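Local structure of putative secreted cystatin (Ixodes scapularis, 4ZM8) at residues 29-34 and 39-44. The protein inhibits host cysteine proteases such as cathepsins L and S, helping the feeding tick to suppress the immune response of its host. Sequence-based numbering, arbitrary orientation.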
ATOM      1  N   THR A  29      12.753 -12.582  -7.156  1.00 34.75           N
ATOM      2  CA  THR A  29      11.911 -11.566  -7.789  1.00 27.25           C
ATOM      3  C   THR A  29      12.527 -10.177  -7.783  1.00 35.18           C
ATOM      4  O   THR A  29      12.546  -9.491  -8.806  1.00 40.05           O
ATOM      5  CB  THR A  29      10.559 -11.479  -7.077  1.00 30.44           C
ATOM      6  OG1 THR A  29       9.912 -12.753  -7.125  1.00 33.84           O
ATOM      7  CG2 THR A  29       9.671 -10.411  -7.701  1.00 36.20           C
ATOM      8  N   TRP A  30      13.024  -9.758  -6.624  1.00 32.25           N
ATOM      9  CA  TRP A  30      13.526  -8.408  -6.479  1.00 30.41           C
ATOM     10  C   TRP A  30      14.818  -8.194  -7.261  1.00 32.95           C
ATOM     11  O   TRP A  30      14.923  -7.243  -8.022  1.00 40.18           O
ATOM     12  CB  TRP A  30      13.733  -8.066  -5.003  1.00 32.82           C
ATOM     13  CG  TRP A  30      14.400  -6.739  -4.826  1.00 38.69           C
ATOM     14  CD1 TRP A  30      13.821  -5.506  -4.942  1.00 35.84           C
ATOM     15  CD2 TRP A  30      15.778  -6.508  -4.519  1.00 34.24           C
ATOM     16  NE1 TRP A  30      14.755  -4.524  -4.719  1.00 38.11           N
ATOM     17  CE2 TRP A  30      15.967  -5.114  -4.457  1.00 33.67           C
ATOM     18  CE3 TRP A  30      16.870  -7.344  -4.283  1.00 31.83           C
ATOM     19  CZ2 TRP A  30      17.197  -4.542  -4.179  1.00 31.95           C
ATOM     20  CZ3 TRP A  30      18.098  -6.771  -4.006  1.00 32.95           C
ATOM     21  CH2 TRP A  30      18.251  -5.388  -3.959  1.00 34.25           C
ATOM     22  N   SER A  31      15.790  -9.085  -7.086  1.00 33.90           N
ATOM     23  CA  SER A  31      17.128  -8.911  -7.664  1.00 35.79           C
ATOM     24  C   SER A  31      17.164  -9.046  -9.189  1.00 38.90           C
ATOM     25  O   SER A  31      18.062  -8.505  -9.843  1.00 38.37           O
ATOM     26  CB  SER A  31      18.092  -9.911  -7.037  1.00 30.80           C
ATOM     27  OG  SER A  31      17.645 -11.230  -7.296  1.00 33.50           O
ATOM     28  N   ALA A  32      16.192  -9.778  -9.735  1.00 35.27           N
ATOM     29  CA  ALA A  32      15.979  -9.877 -11.177  1.00 32.05           C
ATOM     30  C   ALA A  32      15.789  -8.505 -11.789  1.00 32.12           C
ATOM     31  O   ALA A  32      16.470  -8.131 -12.734  1.00 34.58           O
ATOM     32  CB  ALA A  32      14.779 -10.742 -11.466  1.00 31.10           C
ATOM     33  N   GLN A  33      14.865  -7.747 -11.221  1.00 36.23           N
ATOM     34  CA  GLN A  33      14.594  -6.389 -11.663  1.00 37.04           C
ATOM     35  C   GLN A  33      15.738  -5.415 -11.389  1.00 34.21           C
ATOM     36  O   GLN A  33      15.682  -4.274 -11.817  1.00 36.14           O
ATOM     37  CB  GLN A  33      13.323  -5.879 -10.994  1.00 37.16           C
ATOM     38  CG  GLN A  33      12.167  -6.855 -11.069  1.00 36.64           C
ATOM     39  CD  GLN A  33      11.148  -6.619  -9.969  1.00 46.34           C
ATOM     40  OE1 GLN A  33      11.396  -5.853  -9.027  1.00 42.70           O
ATOM     41  NE2 GLN A  33      10.007  -7.300 -10.063  1.00 49.74           N
ATOM     42  N   GLN A  34      16.775  -5.847 -10.683  1.00 40.23           N
ATOM     43  CA  GLN A  34      17.900  -4.951 -10.394  1.00 45.55           C
ATOM     44  C   GLN A  34      18.881  -4.823 -11.558  1.00 54.72           C
ATOM     45  O   GLN A  34      19.152  -5.803 -12.285  1.00 45.80           O
ATOM     46  CB  GLN A  34      18.648  -5.414  -9.147  1.00 44.21           C
ATOM     47  CG  GLN A  34      17.772  -5.444  -7.917  1.00 43.78           C
ATOM     48  CD  GLN A  34      17.261  -4.073  -7.530  1.00 42.75           C
ATOM     49  OE1 GLN A  34      17.960  -3.299  -6.861  1.00 42.27           O
ATOM     50  NE2 GLN A  34      16.037  -3.758  -7.950  1.00 34.26           N
ATOM     51  N   HIS A  39      23.477 -12.104 -12.093  1.00 33.82           N
ATOM     52  CA  HIS A  39      22.968 -13.315 -11.436  1.00 33.41           C
ATOM     53  C   HIS A  39      21.785 -13.032 -10.512  1.00 30.92           C
ATOM     54  O   HIS A  39      21.574 -11.891 -10.085  1.00 30.31           O
ATOM     55  CB  HIS A  39      24.080 -13.993 -10.623  1.00 29.79           C
ATOM     56  CG  HIS A  39      25.178 -14.571 -11.460  1.00 33.79           C
ATOM     57  ND1 HIS A  39      25.968 -13.800 -12.284  1.00 37.44           N
ATOM     58  CD2 HIS A  39      25.617 -15.843 -11.605  1.00 33.81           C
ATOM     59  CE1 HIS A  39      26.845 -14.572 -12.899  1.00 36.59           C
ATOM     60  NE2 HIS A  39      26.656 -15.817 -12.502  1.00 32.06           N
ATOM     61  N   PHE A  40      21.028 -14.072 -10.182  1.00 25.56           N
ATOM     62  CA  PHE A  40      20.061 -13.953  -9.095  1.00 26.99           C
ATOM     63  C   PHE A  40      20.778 -13.811  -7.762  1.00 25.73           C
ATOM     64  O   PHE A  40      21.864 -14.374  -7.567  1.00 27.35           O
ATOM     65  CB  PHE A  40      19.132 -15.167  -9.025  1.00 27.89           C
ATOM     66  CG  PHE A  40      18.221 -15.293 -10.192  1.00 29.29           C
ATOM     67  CD1 PHE A  40      17.092 -14.507 -10.286  1.00 29.93           C
ATOM     68  CD2 PHE A  40      18.493 -16.197 -11.203  1.00 29.98           C
ATOM     69  CE1 PHE A  40      16.253 -14.622 -11.365  1.00 30.85           C
ATOM     70  CE2 PHE A  40      17.657 -16.314 -12.283  1.00 29.16           C
ATOM     71  CZ  PHE A  40      16.537 -15.525 -12.362  1.00 30.04           C
ATOM     72  N   ASP A  41      20.185 -13.040  -6.858  1.00 25.71           N
ATOM     73  CA  ASP A  41      20.533 -13.103  -5.445  1.00 23.21           C
ATOM     74  C   ASP A  41      19.753 -14.264  -4.879  1.00 22.87           C
ATOM     75  O   ASP A  41      18.712 -14.636  -5.427  1.00 25.56           O
ATOM     76  CB  ASP A  41      20.167 -11.823  -4.705  1.00 25.42           C
ATOM     77  CG  ASP A  41      21.184 -10.731  -4.881  1.00 27.70           C
ATOM     78  OD1 ASP A  41      22.286 -11.030  -5.403  1.00 29.80           O
ATOM     79  OD2 ASP A  41      20.880  -9.582  -4.480  1.00 23.83           O
ATOM     80  N   THR A  42      20.237 -14.844  -3.793  1.00 19.71           N
ATOM     81  CA  THR A  42      19.468 -15.897  -3.144  1.00 22.73           C
ATOM     82  C   THR A  42      19.516 -15.756  -1.621  1.00 20.69           C
ATOM     83  O   THR A  42      20.049 -14.784  -1.077  1.00 20.41           O
ATOM     84  CB  THR A  42      19.954 -17.296  -3.567  1.00 23.46           C
ATOM     85  OG1 THR A  42      18.967 -18.277  -3.220  1.00 19.36           O
ATOM     86  CG2 THR A  42      21.283 -17.629  -2.897  1.00 25.03           C
ATOM     87  N   VAL A  43      18.916 -16.707  -0.932  1.00 18.84           N
ATOM     88  CA  VAL A  43      18.924 -16.652   0.511  1.00 23.05           C
ATOM     89  C   VAL A  43      20.113 -17.424   1.092  1.00 24.41           C
ATOM     90  O   VAL A  43      20.229 -18.640   0.922  1.00 26.99           O
ATOM     91  CB  VAL A  43      17.623 -17.195   1.064  1.00 26.00           C
ATOM     92  CG1 VAL A  43      17.570 -17.029   2.583  1.00 21.85           C
ATOM     93  CG2 VAL A  43      16.450 -16.491   0.383  1.00 31.00           C
ATOM     94  N   ALA A  44      21.016 -16.696   1.733  1.00 24.58           N
ATOM     95  CA  ALA A  44      22.004 -17.307   2.608  1.00 28.55           C
ATOM     96  C   ALA A  44      21.311 -17.691   3.917  1.00 30.34           C
ATOM     97  O   ALA A  44      21.371 -18.847   4.329  1.00 31.71           O
ATOM     98  CB  ALA A  44      23.173 -16.365   2.868  1.00 25.88           C
TER
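Ser31, in the last turn of helix 17-32, is bound to the backbone of segment 39-44 through the one hydrogen bond that links the two segments: Asp41 N donates to Ser31 OG over 3.1 Å, with an N-H...O angle of 163°, close to straight. A chi1 of 60° sets OG in the gap flanked by the residue's own N and C; there it also hydrogen-bonds Thr27 O one helical turn earlier, so the hydroxyl ties helix backbone to strand backbone.

Van der Waals contacts lie beside this bond. The CB atoms of Ser31 and Asp41 lie 3.7 Å apart, in keeping with the approach of the two CA atoms to 5.8 Å. One residue earlier on the strand, Phe40 CE1 meets Ala32 CB at 4.2 Å, the methyl approaching the ring obliquely.

In the cystatin fold a long helix packs across a curved antiparallel sheet. Here the start of strand 39-68 returns along the helix after a short link and pairs antiparallel with a strand of the second subunit, extending the sheet across the interface of the dimer, a form probably absent in vivo.

Charged and aromatic groups complete the contact. Asp41 OD2 lies at the edge of the Trp30 ring, 4.0 Å from CZ3, with carboxylate and ring planes 37° apart; the same OD2 forms a salt bridge with Arg90 of the second subunit. Trp30 itself stacks with Phe109 of that subunit.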